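Local structure of aromatic amino acid aminotransferase I (Candida albicans WO-1, 6HNU) at residues B[118-122]-B[309-313]; B[136-140]-B[329-333]; B[140-145]-B[294-298]; B[165-169]-B[210-214]. The protein probably catalyses pyridoxal-phosphate-dependent transfer of the amino group from aromatic amino acids to 2-oxoglutarate, yielding aromatic oxo-acids and L-glutamate. All coordinates share one frame; numbering follows the deposited sequence. Where two conformers were deposited one is given.

Interaction 1: residues B[118-122]-B[309-313]; sequences IKEHT and GWIVG
Ile118 lies over the indole of Trp310, and this CH-pi contact carries most of the meeting between the helical residues 118-122 and the strand residues 309-313. The CG1 of Ile118 sits 3.4 Å from the centroid of the Trp310 six-membered ring and only 8° off the ring normal, so the methylene is almost exactly over the middle of the face. The Ile118 CD1 methyl continues across the same ring and reaches Trp310 CH2 at 3.8 Å. A chi1 of 64° goes with this placing of the Trp310 indole, its face to Ile118 and its NE1 side to Thr122.

The second apolar contact is smaller: Thr122 CG2 and Val312 CG1 meet tip to tip at 3.9 Å.

Polar contacts gather at the pyrrole side of the indole. Trp310 NE1 gives a weak, bent hydrogen bond to Thr122 OG1 (3.4 Å, 135°). Water 1, in the indole plane at the ring edge, donates to Thr122 OG1 at 2.8 Å and weakly accepts from NE1. Thr122 OG1 itself donates to Ile118 O, one helical turn back, at 2.9 Å, while Thr122 N reaches that oxygen from the opposite face of its carbonyl plane.

Residues 118-122 thus pack on strand 309-314 chiefly through carbon over an aromatic face. Both bonds from the buried indole N-H, to Thr122 OG1 and to the water, are weak, so polar bonding probably adds little to the hold.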
loop_
_atom_site.group_PDB
_atom_site.type_symbol
_atom_site.label_atom_id
_atom_site.label_comp_id
_atom_site.label_asym_id
_atom_site.label_seq_id
_atom_site.Cartn_x
_atom_site.Cartn_y
_atom_site.Cartn_z
ATOM N N ILE B 118 -5.614 -19.049 0.892
ATOM C CA ILE B 118 -5.896 -18.369 -0.397
ATOM C C ILE B 118 -5.289 -19.212 -1.536
ATOM O O ILE B 118 -5.886 -19.288 -2.615
ATOM C CB ILE B 118 -5.439 -16.893 -0.261
ATOM C CG1 ILE B 118 -6.490 -15.925 -0.787
ATOM C CG2 ILE B 118 -4.078 -16.649 -0.856
ATOM C CD1 ILE B 118 -7.847 -16.104 -0.155
ATOM N N LYS B 119 -4.199 -19.933 -1.291
ATOM C CA LYS B 119 -3.631 -20.848 -2.303
ATOM C C LYS B 119 -4.568 -22.042 -2.511
ATOM O O LYS B 119 -4.796 -22.435 -3.669
ATOM C CB LYS B 119 -2.202 -21.242 -1.941
ATOM C CG LYS B 119 -1.509 -22.015 -3.040
ATOM C CD LYS B 119 -0.001 -22.202 -2.856
ATOM C CE LYS B 119 0.653 -22.854 -4.053
ATOM N NZ LYS B 119 2.131 -22.889 -3.939
ATOM N N GLU B 120 -5.116 -22.616 -1.444
ATOM C CA GLU B 120 -6.077 -23.731 -1.562
ATOM C C GLU B 120 -7.306 -23.256 -2.346
ATOM O O GLU B 120 -7.750 -23.978 -3.226
ATOM C CB GLU B 120 -6.523 -24.211 -0.192
ATOM C CG GLU B 120 -5.423 -24.945 0.561
ATOM C CD GLU B 120 -5.715 -25.276 2.021
ATOM O OE1 GLU B 120 -6.588 -24.626 2.678
ATOM O OE2 GLU B 120 -5.036 -26.177 2.521
ATOM N N HIS B 121 -7.845 -22.097 -1.980
ATOM C CA HIS B 121 -8.973 -21.449 -2.697
ATOM C C HIS B 121 -8.665 -21.367 -4.198
ATOM O O HIS B 121 -9.485 -21.887 -5.030
ATOM C CB HIS B 121 -9.295 -20.097 -2.096
ATOM C CG HIS B 121 -10.286 -19.344 -2.924
ATOM N ND1 HIS B 121 -11.633 -19.696 -2.976
ATOM C CD2 HIS B 121 -10.112 -18.303 -3.776
ATOM C CE1 HIS B 121 -12.250 -18.883 -3.824
ATOM N NE2 HIS B 121 -11.329 -18.014 -4.340
ATOM N N THR B 122 -7.517 -20.785 -4.532
ATOM C CA THR B 122 -7.065 -20.592 -5.939
ATOM C C THR B 122 -7.035 -21.944 -6.668
ATOM O O THR B 122 -7.600 -22.046 -7.766
ATOM C CB THR B 122 -5.731 -19.849 -5.976
ATOM O OG1 THR B 122 -5.975 -18.564 -5.406
ATOM C CG2 THR B 122 -5.165 -19.692 -7.372
ATOM N N GLY B 309 -5.588 -8.299 -1.124
ATOM C CA GLY B 309 -5.846 -9.174 -2.244
ATOM C C GLY B 309 -4.640 -10.061 -2.414
ATOM O O GLY B 309 -3.787 -10.183 -1.456
ATOM N N TRP B 310 -4.568 -10.675 -3.562
ATOM C CA TRP B 310 -3.398 -11.516 -3.864
ATOM C C TRP B 310 -3.141 -11.528 -5.370
ATOM O O TRP B 310 -3.960 -11.019 -6.188
ATOM C CB TRP B 310 -3.537 -12.911 -3.227
ATOM C CG TRP B 310 -4.672 -13.721 -3.745
ATOM C CD1 TRP B 310 -4.607 -14.692 -4.691
ATOM C CD2 TRP B 310 -6.054 -13.615 -3.365
ATOM N NE1 TRP B 310 -5.850 -15.211 -4.903
ATOM C CE2 TRP B 310 -6.763 -14.563 -4.126
ATOM C CE3 TRP B 310 -6.758 -12.802 -2.478
ATOM C CZ2 TRP B 310 -8.137 -14.734 -4.015
ATOM C CZ3 TRP B 310 -8.122 -12.958 -2.370
ATOM C CH2 TRP B 310 -8.795 -13.914 -3.129
ATOM N N ILE B 311 -1.996 -12.076 -5.729
ATOM C CA ILE B 311 -1.538 -12.120 -7.137
ATOM C C ILE B 311 -1.163 -13.568 -7.391
ATOM O O ILE B 311 -0.422 -14.121 -6.557
ATOM C CB ILE B 311 -0.384 -11.136 -7.363
ATOM C CG1 ILE B 311 -0.785 -9.693 -7.019
ATOM C CG2 ILE B 311 0.170 -11.220 -8.773
ATOM C CD1 ILE B 311 0.389 -8.732 -6.831
ATOM N N VAL B 312 -1.680 -14.151 -8.475
ATOM C CA VAL B 312 -1.401 -15.536 -8.909
ATOM C C VAL B 312 -0.547 -15.482 -10.167
ATOM O O VAL B 312 -0.906 -14.788 -11.132
ATOM C CB VAL B 312 -2.659 -16.370 -9.135
ATOM C CG1 VAL B 312 -2.300 -17.838 -9.232
ATOM C CG2 VAL B 312 -3.710 -16.110 -8.055
ATOM N N GLY B 313 0.514 -16.278 -10.178
ATOM C CA GLY B 313 1.401 -16.366 -11.336
ATOM C C GLY B 313 2.614 -17.232 -11.058
ATOM O O GLY B 313 2.696 -17.914 -10.017
HETATM O O HOH W 1 -7.758 -17.135 -6.960
#

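Interaction 2: residues B[136-140]-B[329-333]; sequences IVSVG and VQNPS. With PLP (pyridoxal-5'-phosphate), chain I.
Val139 and Pro332 press together at the centre of this contact, where the end of strand 133-138 meets the loop that leads into helix 334-377. The two methyls of Val139 serve different partners. A chi1 of -61° sets CG1 opposite the carbonyl carbon, where it rides against Pro332 CA at 3.6 Å, and sends CG2 toward Val329. There Val139 CG2 and Val329 CG1 approach tip to tip, 4.1 Å apart. Val137, two residues earlier on the strand, runs obliquely across the proline: its CG2 touches Pro332 CD at 3.6 Å and also passes 3.9 Å from Asn331 OD1. Between the two valines the carbonyl of Ser138 faces the ring, with Ser138 O 3.6 Å from Pro332 CG. No hydrogen bond joins the segments, and the pyrrolidine simply fills the notch between alternate valines.

Ser138, whose side chain starts off away from the loop, accepts from Gly140 N through OG (3.1 Å, 151°). This ST turn bends the chain toward the cofactor, bringing Gly140 CA within 3.5 Å of PLP O1P.

The loop also lies at the dimer interface, where Ser333 OG is hydrogen-bonded to Ser336 OG of the second subunit. Asn331 ND2 is hydrogen-bonded to Ser107 O. Val137 also packs on Phe114 and Leu115 of helix 112-126, Val329 meets Glu143 of helix 141-152, and backbone hydrogen bonding of Ser138 with Gly309 joins the strand to its neighbour 309-314.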
loop_
_atom_site.group_PDB
_atom_site.type_symbol
_atom_site.label_atom_id
_atom_site.label_comp_id
_atom_site.label_asym_id
_atom_site.label_seq_id
_atom_site.Cartn_x
_atom_site.Cartn_y
_atom_site.Cartn_z
ATOM N N ILE B 136 1.105 -14.488 -3.889
ATOM C CA ILE B 136 1.658 -13.487 -2.944
ATOM C C ILE B 136 0.524 -12.522 -2.599
ATOM O O ILE B 136 -0.451 -12.405 -3.356
ATOM C CB ILE B 136 2.886 -12.776 -3.561
ATOM C CG1 ILE B 136 2.559 -12.041 -4.863
ATOM C CG2 ILE B 136 4.013 -13.799 -3.740
ATOM C CD1 ILE B 136 3.649 -11.101 -5.378
ATOM N N VAL B 137 0.638 -11.875 -1.468
ATOM C CA VAL B 137 -0.357 -10.882 -1.025
ATOM C C VAL B 137 -0.163 -9.583 -1.812
ATOM O O VAL B 137 0.957 -9.272 -2.319
ATOM C CB VAL B 137 -0.305 -10.692 0.493
ATOM C CG1 VAL B 137 -0.671 -11.981 1.176
ATOM C CG2 VAL B 137 1.040 -10.142 0.965
ATOM N N SER B 138 -1.268 -8.866 -1.950
ATOM C CA SER B 138 -1.330 -7.464 -2.414
ATOM C C SER B 138 -2.161 -6.675 -1.417
ATOM O O SER B 138 -2.824 -7.291 -0.551
ATOM C CB SER B 138 -1.937 -7.391 -3.779
ATOM O OG SER B 138 -3.342 -7.555 -3.689
ATOM N N VAL B 139 -2.166 -5.351 -1.552
ATOM C CA VAL B 139 -3.107 -4.507 -0.762
ATOM C C VAL B 139 -4.294 -4.120 -1.641
ATOM O O VAL B 139 -4.940 -3.058 -1.393
ATOM C CB VAL B 139 -2.366 -3.314 -0.122
ATOM C CG1 VAL B 139 -1.295 -3.821 0.821
ATOM C CG2 VAL B 139 -1.736 -2.389 -1.138
ATOM N N GLY B 140 -4.658 -5.015 -2.542
ATOM C CA GLY B 140 -5.764 -4.835 -3.486
ATOM C C GLY B 140 -5.306 -4.719 -4.914
ATOM O O GLY B 140 -4.097 -4.560 -5.165
ATOM N N VAL B 329 4.892 -0.995 -0.826
ATOM C CA VAL B 329 3.796 -1.093 0.183
ATOM C C VAL B 329 4.209 -1.888 1.417
ATOM O O VAL B 329 3.503 -1.726 2.435
ATOM C CB VAL B 329 2.486 -1.621 -0.422
ATOM C CG1 VAL B 329 1.947 -0.612 -1.406
ATOM C CG2 VAL B 329 2.648 -2.982 -1.064
ATOM N N GLN B 330 5.237 -2.734 1.320
ATOM C CA GLN B 330 5.836 -3.531 2.412
ATOM C C GLN B 330 4.968 -4.775 2.677
ATOM O O GLN B 330 5.432 -5.930 2.430
ATOM C CB GLN B 330 6.067 -2.581 3.584
ATOM C CG GLN B 330 7.375 -2.827 4.305
ATOM C CD GLN B 330 7.213 -3.930 5.311
ATOM O OE1 GLN B 330 6.134 -4.108 5.885
ATOM N NE2 GLN B 330 8.271 -4.690 5.511
ATOM N N ASN B 331 3.713 -4.581 3.097
ATOM C CA ASN B 331 2.810 -5.693 3.445
ATOM C C ASN B 331 1.428 -5.123 3.675
ATOM O O ASN B 331 1.332 -3.959 3.984
ATOM C CB ASN B 331 3.270 -6.416 4.713
ATOM C CG ASN B 331 3.955 -7.724 4.384
ATOM O OD1 ASN B 331 3.540 -8.415 3.443
ATOM N ND2 ASN B 331 4.973 -8.082 5.162
ATOM N N PRO B 332 0.347 -5.912 3.526
ATOM C CA PRO B 332 -0.968 -5.468 3.962
ATOM C C PRO B 332 -0.986 -5.234 5.466
ATOM O O PRO B 332 -0.135 -5.815 6.190
ATOM C CB PRO B 332 -1.869 -6.672 3.643
ATOM C CG PRO B 332 -1.105 -7.443 2.603
ATOM C CD PRO B 332 0.330 -7.288 3.019
ATOM N N SER B 333 -1.980 -4.466 5.926
ATOM C CA SER B 333 -2.349 -4.342 7.346
ATOM C C SER B 333 -2.388 -5.730 8.002
ATOM O O SER B 333 -3.115 -6.660 7.494
ATOM C CB SER B 333 -3.690 -3.698 7.518
ATOM O OG SER B 333 -4.145 -3.840 8.865
HETATM N N1 PLP I . -9.741 -3.206 -10.957
HETATM C C2 PLP I . -10.894 -2.929 -11.572
HETATM C C2A PLP I . -11.018 -3.224 -13.025
HETATM C C3 PLP I . -11.967 -2.368 -10.881
HETATM O O3 PLP I . -13.093 -2.045 -11.587
HETATM C C4 PLP I . -11.815 -2.074 -9.511
HETATM C C4A PLP I . -12.915 -1.457 -8.775
HETATM C C5 PLP I . -10.612 -2.407 -8.873
HETATM C C6 PLP I . -9.607 -2.941 -9.639
HETATM C C5A PLP I . -10.355 -2.054 -7.429
HETATM O O4P PLP I . -9.781 -3.183 -6.714
HETATM P P PLP I . -9.279 -3.118 -5.251
HETATM O O1P PLP I . -8.950 -4.573 -5.001
HETATM O O2P PLP I . -10.457 -2.569 -4.399
HETATM O O3P PLP I . -8.068 -2.190 -5.216
#

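Interaction 3: residues B[140-145]-B[294-298]; sequences GNTEAW and RLDSF. With PLP (pyridoxal-5'-phosphate), chain I.
Asn141 and Ser297 touch, OD1 against CB, and converge on O1P of PLP. The backbone N-H of Asn141 reaches O1P almost straight (2.8 Å, 169°), and Ser297 OG, set anti to its own backbone N, donates to the same oxygen at 2.5 Å. The next phosphate oxygen, O3P, is gripped twice by Thr142, through OG1 at 2.6 Å and N at 2.9 Å. This is the phosphate-binding cup of the fold-type-I aminotransferases: Gly140 caps helix 141-152, whose amino end points its N-H groups, and probably its dipole, at the anion.

A second shell fixes the cup. Asn141 ND2 donates to Leu295 O at 2.9 Å, coming from above the carbonyl plane rather than along a lone pair, and so ties the helix start to strand 292-297. Further along the helix, Leu295 CD2 packs on Ala144 CB at 3.9 Å while CD1 lies against Trp145. Ser297 OG is steadied by the N-H of Ser299. On the other face of the strand, Arg294 NE makes a salt bridge with Asp296 OD1 (2.9 Å), on the syn side but tilted out of the carboxylate plane, and Arg294 NH1 goes on to Glu245 of the neighbouring strand.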
loop_
_atom_site.group_PDB
_atom_site.type_symbol
_atom_site.label_atom_id
_atom_site.label_comp_id
_atom_site.label_asym_id
_atom_site.label_seq_id
_atom_site.Cartn_x
_atom_site.Cartn_y
_atom_site.Cartn_z
ATOM N N GLY B 140 -4.658 -5.015 -2.542
ATOM C CA GLY B 140 -5.764 -4.835 -3.486
ATOM C C GLY B 140 -5.306 -4.719 -4.914
ATOM O O GLY B 140 -4.097 -4.560 -5.165
ATOM N N ASN B 141 -6.268 -4.809 -5.829
ATOM C CA ASN B 141 -5.991 -4.858 -7.272
ATOM C C ASN B 141 -5.457 -3.498 -7.753
ATOM O O ASN B 141 -4.718 -3.495 -8.756
ATOM C CB ASN B 141 -7.222 -5.344 -8.035
ATOM C CG ASN B 141 -7.444 -6.837 -7.997
ATOM O OD1 ASN B 141 -6.820 -7.571 -7.200
ATOM N ND2 ASN B 141 -8.360 -7.289 -8.837
ATOM N N THR B 142 -5.823 -2.392 -7.101
ATOM C CA THR B 142 -5.301 -1.051 -7.441
ATOM C C THR B 142 -3.766 -1.095 -7.362
ATOM O O THR B 142 -3.077 -0.811 -8.357
ATOM C CB THR B 142 -5.896 0.032 -6.530
ATOM O OG1 THR B 142 -7.322 -0.117 -6.598
ATOM C CG2 THR B 142 -5.458 1.410 -6.994
ATOM N N GLU B 143 -3.265 -1.495 -6.210
ATOM C CA GLU B 143 -1.802 -1.605 -5.966
ATOM C C GLU B 143 -1.252 -2.689 -6.891
ATOM O O GLU B 143 -0.224 -2.407 -7.568
ATOM C CB GLU B 143 -1.486 -1.957 -4.519
ATOM C CG GLU B 143 -0.013 -2.297 -4.340
ATOM C CD GLU B 143 0.316 -3.766 -4.449
ATOM O OE1 GLU B 143 -0.213 -4.542 -3.617
ATOM O OE2 GLU B 143 1.158 -4.144 -5.307
ATOM N N ALA B 144 -1.901 -3.864 -6.966
ATOM C CA ALA B 144 -1.345 -4.981 -7.765
ATOM C C ALA B 144 -1.163 -4.525 -9.222
ATOM O O ALA B 144 -0.157 -4.865 -9.807
ATOM C CB ALA B 144 -2.187 -6.224 -7.644
ATOM N N TRP B 145 -2.082 -3.712 -9.766
ATOM C CA TRP B 145 -1.979 -3.173 -11.141
ATOM C C TRP B 145 -0.794 -2.197 -11.253
ATOM O O TRP B 145 0.040 -2.291 -12.218
ATOM C CB TRP B 145 -3.316 -2.539 -11.543
ATOM C CG TRP B 145 -3.194 -1.791 -12.826
ATOM C CD1 TRP B 145 -3.402 -0.459 -13.019
ATOM C CD2 TRP B 145 -2.820 -2.339 -14.106
ATOM N NE1 TRP B 145 -3.142 -0.122 -14.323
ATOM C CE2 TRP B 145 -2.819 -1.253 -15.021
ATOM C CE3 TRP B 145 -2.428 -3.612 -14.557
ATOM C CZ2 TRP B 145 -2.460 -1.403 -16.351
ATOM C CZ3 TRP B 145 -2.104 -3.758 -15.889
ATOM C CH2 TRP B 145 -2.135 -2.668 -16.765
ATOM N N ARG B 294 -2.853 -13.130 -12.497
ATOM C CA ARG B 294 -4.221 -12.815 -12.009
ATOM C C ARG B 294 -4.141 -11.877 -10.800
ATOM O O ARG B 294 -3.362 -12.133 -9.852
ATOM C CB ARG B 294 -4.980 -14.101 -11.685
ATOM C CG ARG B 294 -6.368 -13.881 -11.099
ATOM C CD ARG B 294 -7.024 -15.194 -10.725
ATOM N NE ARG B 294 -8.432 -15.056 -10.422
ATOM C CZ ARG B 294 -9.431 -15.156 -11.293
ATOM N NH1 ARG B 294 -9.182 -15.324 -12.563
ATOM N NH2 ARG B 294 -10.678 -14.998 -10.895
ATOM N N LEU B 295 -4.935 -10.811 -10.823
ATOM C CA LEU B 295 -5.090 -9.861 -9.691
ATOM C C LEU B 295 -6.408 -10.204 -9.006
ATOM O O LEU B 295 -7.501 -9.975 -9.573
ATOM C CB LEU B 295 -5.028 -8.410 -10.176
ATOM C CG LEU B 295 -3.986 -8.121 -11.256
ATOM C CD1 LEU B 295 -4.029 -6.657 -11.641
ATOM C CD2 LEU B 295 -2.583 -8.522 -10.828
ATOM N N ASP B 296 -6.323 -10.804 -7.826
ATOM C CA ASP B 296 -7.516 -11.179 -7.026
ATOM C C ASP B 296 -7.705 -10.260 -5.835
ATOM O O ASP B 296 -6.707 -9.831 -5.219
ATOM C CB ASP B 296 -7.377 -12.613 -6.485
ATOM C CG ASP B 296 -7.822 -13.685 -7.453
ATOM O OD1 ASP B 296 -8.954 -13.567 -7.948
ATOM O OD2 ASP B 296 -7.071 -14.689 -7.630
ATOM N N SER B 297 -8.958 -9.950 -5.483
ATOM C CA SER B 297 -9.243 -8.996 -4.400
ATOM C C SER B 297 -10.427 -9.479 -3.560
ATOM O O SER B 297 -11.365 -10.050 -4.125
ATOM C CB SER B 297 -9.575 -7.656 -4.970
ATOM O OG SER B 297 -9.750 -6.722 -3.931
ATOM N N PHE B 298 -10.427 -9.132 -2.290
ATOM C CA PHE B 298 -11.605 -9.295 -1.393
ATOM C C PHE B 298 -12.567 -8.109 -1.481
ATOM O O PHE B 298 -13.633 -8.142 -0.844
ATOM C CB PHE B 298 -11.141 -9.450 0.042
ATOM C CG PHE B 298 -10.548 -10.798 0.315
ATOM C CD1 PHE B 298 -11.244 -11.956 0.008
ATOM C CD2 PHE B 298 -9.303 -10.899 0.911
ATOM C CE1 PHE B 298 -10.731 -13.196 0.353
ATOM C CE2 PHE B 298 -8.770 -12.142 1.208
ATOM C CZ PHE B 298 -9.459 -13.285 0.878
HETATM N N1 PLP I . -9.741 -3.206 -10.957
HETATM C C2 PLP I . -10.894 -2.929 -11.572
HETATM C C2A PLP I . -11.018 -3.224 -13.025
HETATM C C3 PLP I . -11.967 -2.368 -10.881
HETATM O O3 PLP I . -13.093 -2.045 -11.587
HETATM C C4 PLP I . -11.815 -2.074 -9.511
HETATM C C4A PLP I . -12.915 -1.457 -8.775
HETATM C C5 PLP I . -10.612 -2.407 -8.873
HETATM C C6 PLP I . -9.607 -2.941 -9.639
HETATM C C5A PLP I . -10.355 -2.054 -7.429
HETATM O O4P PLP I . -9.781 -3.183 -6.714
HETATM P P PLP I . -9.279 -3.118 -5.251
HETATM O O1P PLP I . -8.950 -4.573 -5.001
HETATM O O2P PLP I . -10.457 -2.569 -4.399
HETATM O O3P PLP I . -8.068 -2.190 -5.216
#

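Interaction 4: residues B[165-169]-B[210-214]; sequences TFSSA and LYTIC. With PLP (pyridoxal-5'-phosphate), chain I; PHE (phenylalanine), chain J.
Thr165 OG1, turned anti to its backbone N (chi1 -166°), faces the side chains of Ile213 and Tyr211, 3.5 Å from Ile213 CD1. Phe166 has nearly the same chi1, -175°, with a different result: its CB stays near Ile213 CD1, 3.8 Å away, while the ring leads off toward the ligands.

One face of that ring covers the pyridine of PLP, with PLP C3 3.4 Å above the phenyl plane and displaced toward its rim. Ser168 CB rests on the opposite face, so the phenyl is held between helix 167-175 and the cofactor. Tyr211 OH lies near the ring plane, at the edge of Phe166. The end of the phenyl touches the substrate: Phe166 CZ is 3.4 Å from N of the bound phenylalanine, and that nitrogen is within covalent distance of PLP C4A, as in an external aldimine.

The PLP methyl C2A is touched by Phe166 CD2 and Tyr211 OH, and most closely by Ile213, whose CD1 is 3.2 Å from PLP C2A. Ala169 CB packs against the Tyr211 phenol, 3.4 Å from its OH, and the hydroxyl itself is hydrogen-bonded to Asp246.

No direct hydrogen bond crosses the contact; instead water 2 accepts from Thr165 OG1 at 2.8 Å and donates to Tyr211 O. The chemistry is therefore mostly dispersive: carbon surfaces probably help to place the cofactor ring and its methyl, while Thr165 OG1 uses the water and Tyr211 OH uses Asp246.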
loop_
_atom_site.group_PDB
_atom_site.type_symbol
_atom_site.label_atom_id
_atom_site.label_comp_id
_atom_site.label_asym_id
_atom_site.label_seq_id
_atom_site.Cartn_x
_atom_site.Cartn_y
_atom_site.Cartn_z
ATOM N N THR B 165 -12.383 0.733 -20.806
ATOM C CA THR B 165 -11.819 0.045 -19.609
ATOM C C THR B 165 -11.814 0.988 -18.402
ATOM O O THR B 165 -12.362 2.104 -18.479
ATOM C CB THR B 165 -10.439 -0.528 -19.957
ATOM O OG1 THR B 165 -10.113 -1.435 -18.892
ATOM C CG2 THR B 165 -9.382 0.528 -20.178
ATOM N N PHE B 166 -11.170 0.558 -17.315
ATOM C CA PHE B 166 -11.194 1.196 -15.986
ATOM C C PHE B 166 -10.322 2.451 -15.997
ATOM O O PHE B 166 -9.158 2.341 -16.362
ATOM C CB PHE B 166 -10.708 0.139 -14.998
ATOM C CG PHE B 166 -10.750 0.512 -13.548
ATOM C CD1 PHE B 166 -11.732 1.359 -13.059
ATOM C CD2 PHE B 166 -9.808 -0.021 -12.673
ATOM C CE1 PHE B 166 -11.794 1.646 -11.707
ATOM C CE2 PHE B 166 -9.845 0.303 -11.328
ATOM C CZ PHE B 166 -10.845 1.126 -10.846
ATOM N N SER B 167 -10.865 3.627 -15.696
ATOM C CA SER B 167 -10.119 4.912 -15.768
ATOM C C SER B 167 -8.857 4.899 -14.887
ATOM O O SER B 167 -7.821 5.357 -15.378
ATOM C CB SER B 167 -11.020 6.079 -15.448
ATOM O OG SER B 167 -12.029 6.184 -16.454
ATOM N N SER B 168 -8.936 4.332 -13.682
ATOM C CA SER B 168 -7.810 4.242 -12.717
ATOM C C SER B 168 -6.665 3.439 -13.329
ATOM O O SER B 168 -5.519 3.827 -13.104
ATOM C CB SER B 168 -8.227 3.665 -11.392
ATOM O OG SER B 168 -9.229 4.478 -10.813
ATOM N N ALA B 169 -6.963 2.358 -14.084
ATOM C CA ALA B 169 -5.893 1.532 -14.684
ATOM C C ALA B 169 -5.157 2.343 -15.762
ATOM O O ALA B 169 -3.905 2.227 -15.879
ATOM C CB ALA B 169 -6.465 0.241 -15.214
ATOM N N LEU B 210 -1.482 -7.943 -22.368
ATOM C CA LEU B 210 -2.891 -7.525 -22.488
ATOM C C LEU B 210 -3.487 -7.436 -21.089
ATOM O O LEU B 210 -3.292 -8.372 -20.303
ATOM C CB LEU B 210 -3.662 -8.523 -23.361
ATOM C CG LEU B 210 -5.186 -8.421 -23.250
ATOM C CD1 LEU B 210 -5.712 -7.160 -23.891
ATOM C CD2 LEU B 210 -5.860 -9.636 -23.866
ATOM N N TYR B 211 -4.117 -6.303 -20.800
ATOM C CA TYR B 211 -4.824 -6.011 -19.535
ATOM C C TYR B 211 -6.304 -6.233 -19.818
ATOM O O TYR B 211 -6.842 -5.525 -20.652
ATOM C CB TYR B 211 -4.513 -4.576 -19.063
ATOM C CG TYR B 211 -5.374 -4.073 -17.928
ATOM C CD1 TYR B 211 -5.253 -4.599 -16.652
ATOM C CD2 TYR B 211 -6.335 -3.098 -18.131
ATOM C CE1 TYR B 211 -6.061 -4.190 -15.612
ATOM C CE2 TYR B 211 -7.158 -2.657 -17.107
ATOM C CZ TYR B 211 -7.028 -3.221 -15.845
ATOM O OH TYR B 211 -7.841 -2.799 -14.847
ATOM N N THR B 212 -6.936 -7.175 -19.122
ATOM C CA THR B 212 -8.339 -7.551 -19.335
ATOM C C THR B 212 -9.072 -7.635 -18.005
ATOM O O THR B 212 -8.635 -8.347 -17.092
ATOM C CB THR B 212 -8.456 -8.814 -20.208
ATOM O OG1 THR B 212 -9.835 -9.109 -20.361
ATOM C CG2 THR B 212 -7.778 -10.047 -19.649
ATOM N N ILE B 213 -10.219 -6.985 -17.941
ATOM C CA ILE B 213 -11.185 -7.223 -16.837
ATOM C C ILE B 213 -12.215 -8.184 -17.411
ATOM O O ILE B 213 -13.300 -7.734 -17.832
ATOM C CB ILE B 213 -11.774 -5.882 -16.371
ATOM C CG1 ILE B 213 -10.684 -4.834 -16.153
ATOM C CG2 ILE B 213 -12.618 -6.085 -15.133
ATOM C CD1 ILE B 213 -11.156 -3.395 -16.214
ATOM N N CYS B 214 -11.891 -9.480 -17.459
ATOM C CA CYS B 214 -12.553 -10.356 -18.424
ATOM C C CYS B 214 -13.914 -10.819 -17.890
ATOM O O CYS B 214 -14.697 -11.265 -18.710
ATOM C CB CYS B 214 -11.636 -11.482 -18.854
ATOM S SG CYS B 214 -10.814 -12.339 -17.499
HETATM N N1 PLP I . -9.741 -3.206 -10.957
HETATM C C2 PLP I . -10.894 -2.929 -11.572
HETATM C C2A PLP I . -11.018 -3.224 -13.025
HETATM C C3 PLP I . -11.967 -2.368 -10.881
HETATM O O3 PLP I . -13.093 -2.045 -11.587
HETATM C C4 PLP I . -11.815 -2.074 -9.511
HETATM C C4A PLP I . -12.915 -1.457 -8.775
HETATM C C5 PLP I . -10.612 -2.407 -8.873
HETATM C C6 PLP I . -9.607 -2.941 -9.639
HETATM C C5A PLP I . -10.355 -2.054 -7.429
HETATM O O4P PLP I . -9.781 -3.183 -6.714
HETATM P P PLP I . -9.279 -3.118 -5.251
HETATM O O1P PLP I . -8.950 -4.573 -5.001
HETATM O O2P PLP I . -10.457 -2.569 -4.399
HETATM O O3P PLP I . -8.068 -2.190 -5.216
HETATM N N PHE J . -13.469 -0.239 -9.231
HETATM C CA PHE J . -14.041 0.822 -8.352
HETATM C C PHE J . -14.672 1.894 -9.253
HETATM O O PHE J . -15.605 1.578 -10.011
HETATM C CB PHE J . -12.963 1.347 -7.397
HETATM C CG PHE J . -13.236 2.703 -6.803
HETATM C CD1 PHE J . -14.495 3.028 -6.315
HETATM C CD2 PHE J . -12.226 3.653 -6.731
HETATM C CE1 PHE J . -14.740 4.286 -5.779
HETATM C CE2 PHE J . -12.472 4.906 -6.192
HETATM C CZ PHE J . -13.726 5.217 -5.708
HETATM O OXT PHE J . -14.269 3.067 -9.260
HETATM O O HOH W 2 -8.808 -3.523 -20.186
#

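Overall arrangement
Interactions 1, 2 and 3 sit side by side on one end of the large mixed sheet. Strand 309-314 lies between strands 133-138 and 292-297: Ile311 N is hydrogen-bonded to Ile136 O (2.9 Å) and Trp310 N to Asp296 O (2.8 Å). Interactions 2 and 3 share Gly140 and have centres about 9 Å apart; both border PLP and the second subunit, and interaction 3 supplies hydrogen bonds to the phosphate. Interaction 4, centred about 12 Å from interaction 3, receives the pyridine end of the same cofactor; Trp145 NE1 joins them through Ala169 O (2.9 Å). Interaction 1 stands back from the site, the Trp310 side chain about 9 Å from PLP, and packs on Phe298.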